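Diguanylate cyclase TpbB (PDB 4IOB) catalyses, as a homodimer and through the GGDEF domain that forms this chain, the condensation of two GTP molecules into cyclic-di-GMP, a second messenger that promotes biofilm formation. Local coordinates at residues E26-L31 and A134-D139; A90-I95 and I123-E128. All blocks are in the same frame, centred on the assembly; numbering follows the deposited sequence.

Contact 1 (E26-L31 and A134-D139); sequences EQLAVL and AALLHD
Leu136 reaches strand 27-31 because chi1 -160° sets CG anti to the backbone N and carries it toward the sheet; the second torsion then turns the CD2 branch onto the strand. Leu28 answers with chi1 75°, which tucks CG between its own backbone N and carbonyl carbon, and its CD1 ends up at the helix, although the CB bond itself does not aim there. The setting is the alpha/beta core of a GGDEF domain: strand 27-35 is the middle strand of the five-stranded mixed sheet, and helix 133-150 packs on one of its faces.

The CD2 methyl of Leu136 does most of the touching. It lies 3.4 Å from CD1 of Leu28 and 3.7 Å from CG2 of Val30, so one branch of the helix leucine bridges two residues on the same face of the strand. Val30 points its CB at the helix and divides its two methyls between neighbours: CG2 takes Leu136, while CG1 is turned to Leu137, one residue further along. Ala29, between them in sequence, turns its CB away from this helix and touches Leu83, Leu86 and Leu125.

The axes of the short segments 27-31 and 134-139 come within 8.4 Å of each other at a crossing angle of -46°, and Val30 and Leu137 are the residues whose CA atoms lie closest, 6.8 Å apart. The contact is wholly apolar. Helix 7-23 packs against the same residues, with Leu18 meeting Leu28 and Leu14 meeting both Val30 and Leu137, so two helices share this face of the sheet. Leu137 leaves the helix with its CB bond directed away from the strand, yet its CD2 methyl comes back to 4.0 Å from CG1 of Val30.

Contact 2 (A90-I95 and I123-E128); sequences ADALRI and IALYPE
Leu93 and Ile123 meet through their outermost methyls, the two side chains running at a slant to one another, with CD2 of Leu93 3.4 Å from CD1 of Ile123. They arrive from different directions. Ile123 points its CB toward the helix, whereas the CB bond of Leu93 leaves the helix to one side of the strand and its CD2 end turns back to CD1 of Ile123. Ile123 has CG1 anti to its carbonyl carbon (chi1 -50°), and an extended chi2 carries CD1 out to the helix backbone, where it also lies 4.0 Å from the carbonyl O of Ala92.

Ala92 points its CB toward the strand. That methyl sits over two strand residues of the same face, with Ala92 CB 4.1 Å from CG2 of Ile123 and 4.0 Å from CD2 of Leu125, whose own CB bond points toward the helix. Ile123 thus uses separate branches for its two helix partners, CG2 for the alanine methyl and CD1 for the leucine. The CA atoms of Ala92 and Ile123, the nearest pair across the segments, are 7.6 Å apart.

Helix 89-102 covers one face of the central sheet of the GGDEF domain, and here it runs nearly antiparallel to strand 119-126, at 154° between the axes of the short segments. The same alanine also rests on Ala29 of strand 27-35 and on Leu83 and Leu86 of strand 78-86, so it spans three adjacent strands. On the other flank, Leu157 of the edge strand 155-157 touches Leu93, Ile123 and Leu125.

Contacts 1 and 2 lie on opposite faces of one sheet, their centres about 8 Å apart. Strands 27-35 and 119-126 are antiparallel neighbours in it, joined by two probable backbone hydrogen bonds, Val30 N to Ala124 O and Leu28 O to Tyr126 N, each 2.8 Å. Residues 123-128 take part on both faces: Ile123 and Leu125 turn to helix 89-102, while Ala124 and Tyr126 turn to helix 133-150, where both touch Leu136. In the sequence, both segments of contact 2 fall between residues 31 and 134. Both contacts lie away from the magnesium-binding Ser35 and Asp77, although Ser35 ends the strand that supplies residues 26-31.

Contact 1 (E26-L31 and A134-D139)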
ATOM      1  N   GLU A  26      10.601   3.017 -19.069  1.00 70.03           N
ATOM      2  CA  GLU A  26      10.696   2.917 -17.619  1.00 63.64           C
ATOM      3  C   GLU A  26       9.619   1.978 -17.087  1.00 56.90           C
ATOM      4  O   GLU A  26       8.726   1.561 -17.825  1.00 53.17           O
ATOM      5  CB  GLU A  26      10.526   4.299 -16.986  1.00 65.57           C
ATOM      6  N   GLN A  27       9.702   1.650 -15.801  1.00 52.34           N
ATOM      7  CA  GLN A  27       8.693   0.816 -15.162  1.00 50.39           C
ATOM      8  C   GLN A  27       8.109   1.501 -13.933  1.00 48.93           C
ATOM      9  O   GLN A  27       8.793   2.263 -13.249  1.00 49.94           O
ATOM     10  CB  GLN A  27       9.277  -0.544 -14.773  1.00 50.93           C
ATOM     11  CG  GLN A  27       9.730  -1.382 -15.956  1.00 52.63           C
ATOM     12  CD  GLN A  27       9.858  -2.854 -15.613  1.00 54.18           C
ATOM     13  OE1 GLN A  27       9.968  -3.224 -14.442  1.00 56.58           O
ATOM     14  NE2 GLN A  27       9.842  -3.703 -16.634  1.00 53.47           N
ATOM     15  N   LEU A  28       6.837   1.230 -13.662  1.00 45.12           N
ATOM     16  CA  LEU A  28       6.181   1.759 -12.474  1.00 41.69           C
ATOM     17  C   LEU A  28       5.354   0.668 -11.811  1.00 39.01           C
ATOM     18  O   LEU A  28       4.911  -0.273 -12.469  1.00 39.39           O
ATOM     19  CB  LEU A  28       5.300   2.961 -12.825  1.00 40.75           C
ATOM     20  CG  LEU A  28       3.965   2.683 -13.518  1.00 40.30           C
ATOM     21  CD1 LEU A  28       3.020   1.950 -12.578  1.00 39.94           C
ATOM     22  CD2 LEU A  28       3.339   3.985 -13.993  1.00 40.25           C
ATOM     23  N   ALA A  29       5.153   0.794 -10.505  1.00 35.92           N
ATOM     24  CA  ALA A  29       4.406  -0.205  -9.757  1.00 34.49           C
ATOM     25  C   ALA A  29       3.331   0.429  -8.885  1.00 34.05           C
ATOM     26  O   ALA A  29       3.479   1.556  -8.411  1.00 35.63           O
ATOM     27  CB  ALA A  29       5.349  -1.047  -8.909  1.00 33.06           C
ATOM     28  N   VAL A  30       2.243  -0.305  -8.687  1.00 31.87           N
ATOM     29  CA  VAL A  30       1.192   0.106  -7.774  1.00 31.15           C
ATOM     30  C   VAL A  30       1.073  -0.926  -6.663  1.00 30.82           C
ATOM     31  O   VAL A  30       0.828  -2.106  -6.922  1.00 31.42           O
ATOM     32  CB  VAL A  30      -0.165   0.237  -8.486  1.00 31.59           C
ATOM     33  CG1 VAL A  30      -1.283   0.409  -7.470  1.00 31.20           C
ATOM     34  CG2 VAL A  30      -0.140   1.399  -9.467  1.00 33.19           C
ATOM     35  N   LEU A  31       1.264  -0.479  -5.427  1.00 30.07           N
ATOM     36  CA  LEU A  31       1.150  -1.352  -4.269  1.00 30.45           C
ATOM     37  C   LEU A  31      -0.117  -1.037  -3.489  1.00 30.25           C
ATOM     38  O   LEU A  31      -0.438   0.126  -3.249  1.00 31.90           O
ATOM     39  CB  LEU A  31       2.359  -1.187  -3.348  1.00 30.01           C
ATOM     40  CG  LEU A  31       3.662  -1.901  -3.699  1.00 30.69           C
ATOM     41  CD1 LEU A  31       4.117  -1.562  -5.108  1.00 31.41           C
ATOM     42  CD2 LEU A  31       4.729  -1.544  -2.674  1.00 30.36           C
ATOM     43  N   ALA A 134      -6.654   1.787 -14.529  1.00 47.65           N
ATOM     44  CA  ALA A 134      -7.742   0.955 -14.029  1.00 47.13           C
ATOM     45  C   ALA A 134      -7.278  -0.471 -13.741  1.00 45.91           C
ATOM     46  O   ALA A 134      -7.319  -0.929 -12.599  1.00 46.80           O
ATOM     47  CB  ALA A 134      -8.900   0.948 -15.016  1.00 46.27           C
ATOM     48  N   ALA A 135      -6.835  -1.165 -14.783  1.00 43.58           N
ATOM     49  CA  ALA A 135      -6.405  -2.554 -14.657  1.00 44.48           C
ATOM     50  C   ALA A 135      -5.283  -2.712 -13.637  1.00 45.00           C
ATOM     51  O   ALA A 135      -5.296  -3.638 -12.826  1.00 44.75           O
ATOM     52  CB  ALA A 135      -5.975  -3.100 -16.009  1.00 44.48           C
ATOM     53  N   LEU A 136      -4.312  -1.805 -13.685  1.00 45.66           N
ATOM     54  CA  LEU A 136      -3.174  -1.855 -12.775  1.00 45.38           C
ATOM     55  C   LEU A 136      -3.637  -1.746 -11.325  1.00 45.09           C
ATOM     56  O   LEU A 136      -3.050  -2.350 -10.428  1.00 45.71           O
ATOM     57  CB  LEU A 136      -2.178  -0.743 -13.102  1.00 44.81           C
ATOM     58  CG  LEU A 136      -0.755  -0.929 -12.572  1.00 46.17           C
ATOM     59  CD1 LEU A 136      -0.165  -2.237 -13.078  1.00 44.40           C
ATOM     60  CD2 LEU A 136       0.120   0.248 -12.972  1.00 46.92           C
ATOM     61  N   LEU A 137      -4.695  -0.972 -11.104  1.00 45.05           N
ATOM     62  CA  LEU A 137      -5.279  -0.836  -9.778  1.00 44.39           C
ATOM     63  C   LEU A 137      -6.041  -2.103  -9.408  1.00 44.86           C
ATOM     64  O   LEU A 137      -5.917  -2.615  -8.295  1.00 43.13           O
ATOM     65  CB  LEU A 137      -6.215   0.372  -9.727  1.00 44.17           C
ATOM     66  CG  LEU A 137      -5.588   1.735 -10.032  1.00 44.59           C
ATOM     67  CD1 LEU A 137      -6.659   2.808 -10.151  1.00 44.45           C
ATOM     68  CD2 LEU A 137      -4.564   2.108  -8.972  1.00 44.63           C
ATOM     69  N   HIS A 138      -6.830  -2.605 -10.354  1.00 44.93           N
ATOM     70  CA  HIS A 138      -7.608  -3.821 -10.149  1.00 44.95           C
ATOM     71  C   HIS A 138      -6.718  -4.996  -9.870  1.00 43.14           C
ATOM     72  O   HIS A 138      -7.049  -5.856  -9.053  1.00 42.42           O
ATOM     73  CB  HIS A 138      -8.485  -4.099 -11.364  1.00 49.51           C
ATOM     74  CG  HIS A 138      -9.205  -5.425 -11.305  1.00 55.32           C
ATOM     75  ND1 HIS A 138     -10.287  -5.629 -10.531  1.00 58.22           N
ATOM     76  CD2 HIS A 138      -8.963  -6.629 -11.966  1.00 56.43           C
ATOM     77  CE1 HIS A 138     -10.715  -6.896 -10.682  1.00 59.45           C
ATOM     78  NE2 HIS A 138      -9.904  -7.507 -11.562  1.00 59.97           N
ATOM     79  N   ASP A 139      -5.575  -5.042 -10.547  1.00 40.05           N
ATOM     80  CA  ASP A 139      -4.614  -6.122 -10.352  1.00 38.72           C
ATOM     81  C   ASP A 139      -3.998  -6.066  -8.958  1.00 37.57           C
ATOM     82  O   ASP A 139      -3.873  -7.088  -8.285  1.00 38.55           O
ATOM     83  CB  ASP A 139      -3.519  -6.067 -11.419  1.00 39.94           C
ATOM     84  CG  ASP A 139      -4.045  -6.371 -12.808  1.00 40.16           C
ATOM     85  OD1 ASP A 139      -5.258  -6.638 -12.940  1.00 40.25           O
ATOM     86  OD2 ASP A 139      -3.245  -6.344 -13.768  1.00 38.64           O
TER

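Contact 2 (A90-I95 and I123-E128)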
ATOM      1  N   ALA A  90      11.982  -6.128  -8.818  1.00 36.82           N
ATOM      2  CA  ALA A  90      12.708  -6.474  -7.603  1.00 36.00           C
ATOM      3  C   ALA A  90      12.646  -5.334  -6.592  1.00 37.01           C
ATOM      4  O   ALA A  90      12.430  -5.561  -5.401  1.00 37.84           O
ATOM      5  CB  ALA A  90      14.152  -6.820  -7.928  1.00 35.27           C
ATOM      6  N   ASP A  91      12.837  -4.111  -7.072  1.00 38.38           N
ATOM      7  CA  ASP A  91      12.771  -2.935  -6.213  1.00 40.67           C
ATOM      8  C   ASP A  91      11.405  -2.820  -5.550  1.00 40.86           C
ATOM      9  O   ASP A  91      11.307  -2.568  -4.348  1.00 42.48           O
ATOM     10  CB  ASP A  91      13.073  -1.665  -7.012  1.00 43.18           C
ATOM     11  CG  ASP A  91      14.532  -1.557  -7.407  1.00 45.49           C
ATOM     12  OD1 ASP A  91      15.314  -2.462  -7.049  1.00 48.66           O
ATOM     13  OD2 ASP A  91      14.895  -0.565  -8.075  1.00 46.89           O
ATOM     14  N   ALA A  92      10.352  -3.004  -6.339  1.00 39.73           N
ATOM     15  CA  ALA A  92       8.989  -2.943  -5.825  1.00 37.54           C
ATOM     16  C   ALA A  92       8.797  -3.932  -4.682  1.00 37.34           C
ATOM     17  O   ALA A  92       8.180  -3.610  -3.667  1.00 37.00           O
ATOM     18  CB  ALA A  92       7.989  -3.214  -6.938  1.00 38.51           C
ATOM     19  N   LEU A  93       9.330  -5.138  -4.853  1.00 37.91           N
ATOM     20  CA  LEU A  93       9.256  -6.162  -3.817  1.00 38.06           C
ATOM     21  C   LEU A  93      10.125  -5.777  -2.625  1.00 37.86           C
ATOM     22  O   LEU A  93       9.799  -6.084  -1.479  1.00 39.61           O
ATOM     23  CB  LEU A  93       9.694  -7.518  -4.370  1.00 38.73           C
ATOM     24  CG  LEU A  93       8.811  -8.136  -5.459  1.00 39.10           C
ATOM     25  CD1 LEU A  93       9.475  -9.370  -6.052  1.00 39.56           C
ATOM     26  CD2 LEU A  93       7.436  -8.476  -4.907  1.00 40.06           C
ATOM     27  N   ARG A  94      11.233  -5.102  -2.910  1.00 37.67           N
ATOM     28  CA  ARG A  94      12.161  -4.657  -1.879  1.00 38.86           C
ATOM     29  C   ARG A  94      11.500  -3.632  -0.963  1.00 39.61           C
ATOM     30  O   ARG A  94      11.605  -3.715   0.261  1.00 40.18           O
ATOM     31  CB  ARG A  94      13.409  -4.051  -2.523  1.00 39.14           C
ATOM     32  CG  ARG A  94      14.507  -3.670  -1.543  1.00 40.20           C
ATOM     33  CD  ARG A  94      15.380  -4.865  -1.193  1.00 40.59           C
ATOM     34  N   ILE A  95      10.820  -2.664  -1.569  1.00 38.67           N
ATOM     35  CA  ILE A  95      10.134  -1.620  -0.816  1.00 38.47           C
ATOM     36  C   ILE A  95       8.995  -2.203   0.013  1.00 39.36           C
ATOM     37  O   ILE A  95       8.770  -1.792   1.151  1.00 39.45           O
ATOM     38  CB  ILE A  95       9.582  -0.525  -1.746  1.00 37.60           C
ATOM     39  CG1 ILE A  95      10.727   0.173  -2.485  1.00 37.97           C
ATOM     40  CG2 ILE A  95       8.762   0.484  -0.957  1.00 37.09           C
ATOM     41  CD1 ILE A  95      10.273   1.281  -3.409  1.00 38.62           C
ATOM     42  N   ILE A 123       1.010  -6.255  -5.118  1.00 32.91           N
ATOM     43  CA  ILE A 123       1.853  -5.484  -6.026  1.00 33.26           C
ATOM     44  C   ILE A 123       1.513  -5.710  -7.497  1.00 34.17           C
ATOM     45  O   ILE A 123       1.586  -6.833  -7.997  1.00 34.19           O
ATOM     46  CB  ILE A 123       3.342  -5.805  -5.800  1.00 32.40           C
ATOM     47  CG1 ILE A 123       3.683  -5.714  -4.312  1.00 31.33           C
ATOM     48  CG2 ILE A 123       4.219  -4.874  -6.625  1.00 33.03           C
ATOM     49  CD1 ILE A 123       5.093  -6.151  -3.980  1.00 32.25           C
ATOM     50  N   ALA A 124       1.144  -4.632  -8.182  1.00 35.44           N
ATOM     51  CA  ALA A 124       0.873  -4.677  -9.614  1.00 36.78           C
ATOM     52  C   ALA A 124       1.944  -3.896 -10.367  1.00 37.83           C
ATOM     53  O   ALA A 124       2.337  -2.808  -9.948  1.00 39.46           O
ATOM     54  CB  ALA A 124      -0.506  -4.116  -9.913  1.00 37.11           C
ATOM     55  N   LEU A 125       2.411  -4.451 -11.480  1.00 38.50           N
ATOM     56  CA  LEU A 125       3.532  -3.862 -12.208  1.00 40.49           C
ATOM     57  C   LEU A 125       3.166  -3.400 -13.612  1.00 40.98           C
ATOM     58  O   LEU A 125       2.291  -3.972 -14.263  1.00 40.79           O
ATOM     59  CB  LEU A 125       4.690  -4.859 -12.290  1.00 41.05           C
ATOM     60  CG  LEU A 125       5.406  -5.200 -10.984  1.00 40.72           C
ATOM     61  CD1 LEU A 125       6.321  -6.401 -11.178  1.00 41.67           C
ATOM     62  CD2 LEU A 125       6.190  -4.001 -10.474  1.00 41.15           C
ATOM     63  N   TYR A 126       3.849  -2.357 -14.074  1.00 43.37           N
ATOM     64  CA  TYR A 126       3.736  -1.919 -15.457  1.00 45.29           C
ATOM     65  C   TYR A 126       5.078  -2.067 -16.166  1.00 46.78           C
ATOM     66  O   TYR A 126       6.123  -1.744 -15.601  1.00 48.90           O
ATOM     67  CB  TYR A 126       3.256  -0.471 -15.541  1.00 45.24           C
ATOM     68  CG  TYR A 126       3.293   0.077 -16.947  1.00 45.88           C
ATOM     69  CD1 TYR A 126       2.204  -0.062 -17.797  1.00 47.35           C
ATOM     70  CD2 TYR A 126       4.425   0.719 -17.432  1.00 44.38           C
ATOM     71  CE1 TYR A 126       2.238   0.432 -19.088  1.00 47.81           C
ATOM     72  CE2 TYR A 126       4.468   1.216 -18.720  1.00 45.20           C
ATOM     73  CZ  TYR A 126       3.372   1.070 -19.543  1.00 47.98           C
ATOM     74  OH  TYR A 126       3.410   1.563 -20.827  1.00 50.84           O
ATOM     75  N   PRO A 127       5.047  -2.548 -17.416  1.00 47.12           N
ATOM     76  CA  PRO A 127       3.811  -2.880 -18.102  1.00 47.23           C
ATOM     77  C   PRO A 127       3.503  -4.373 -18.064  1.00 48.58           C
ATOM     78  O   PRO A 127       2.633  -4.840 -18.800  1.00 50.72           O
ATOM     79  CB  PRO A 127       4.109  -2.455 -19.540  1.00 47.60           C
ATOM     80  CG  PRO A 127       5.595  -2.613 -19.685  1.00 46.55           C
ATOM     81  CD  PRO A 127       6.209  -2.688 -18.308  1.00 46.28           C
ATOM     82  N   GLU A 128       4.206  -5.113 -17.214  1.00 50.26           N
ATOM     83  CA  GLU A 128       4.047  -6.564 -17.153  1.00 51.31           C
ATOM     84  C   GLU A 128       2.597  -7.002 -16.953  1.00 51.45           C
ATOM     85  O   GLU A 128       2.049  -7.744 -17.768  1.00 53.00           O
ATOM     86  CB  GLU A 128       4.937  -7.163 -16.059  1.00 51.66           C
TER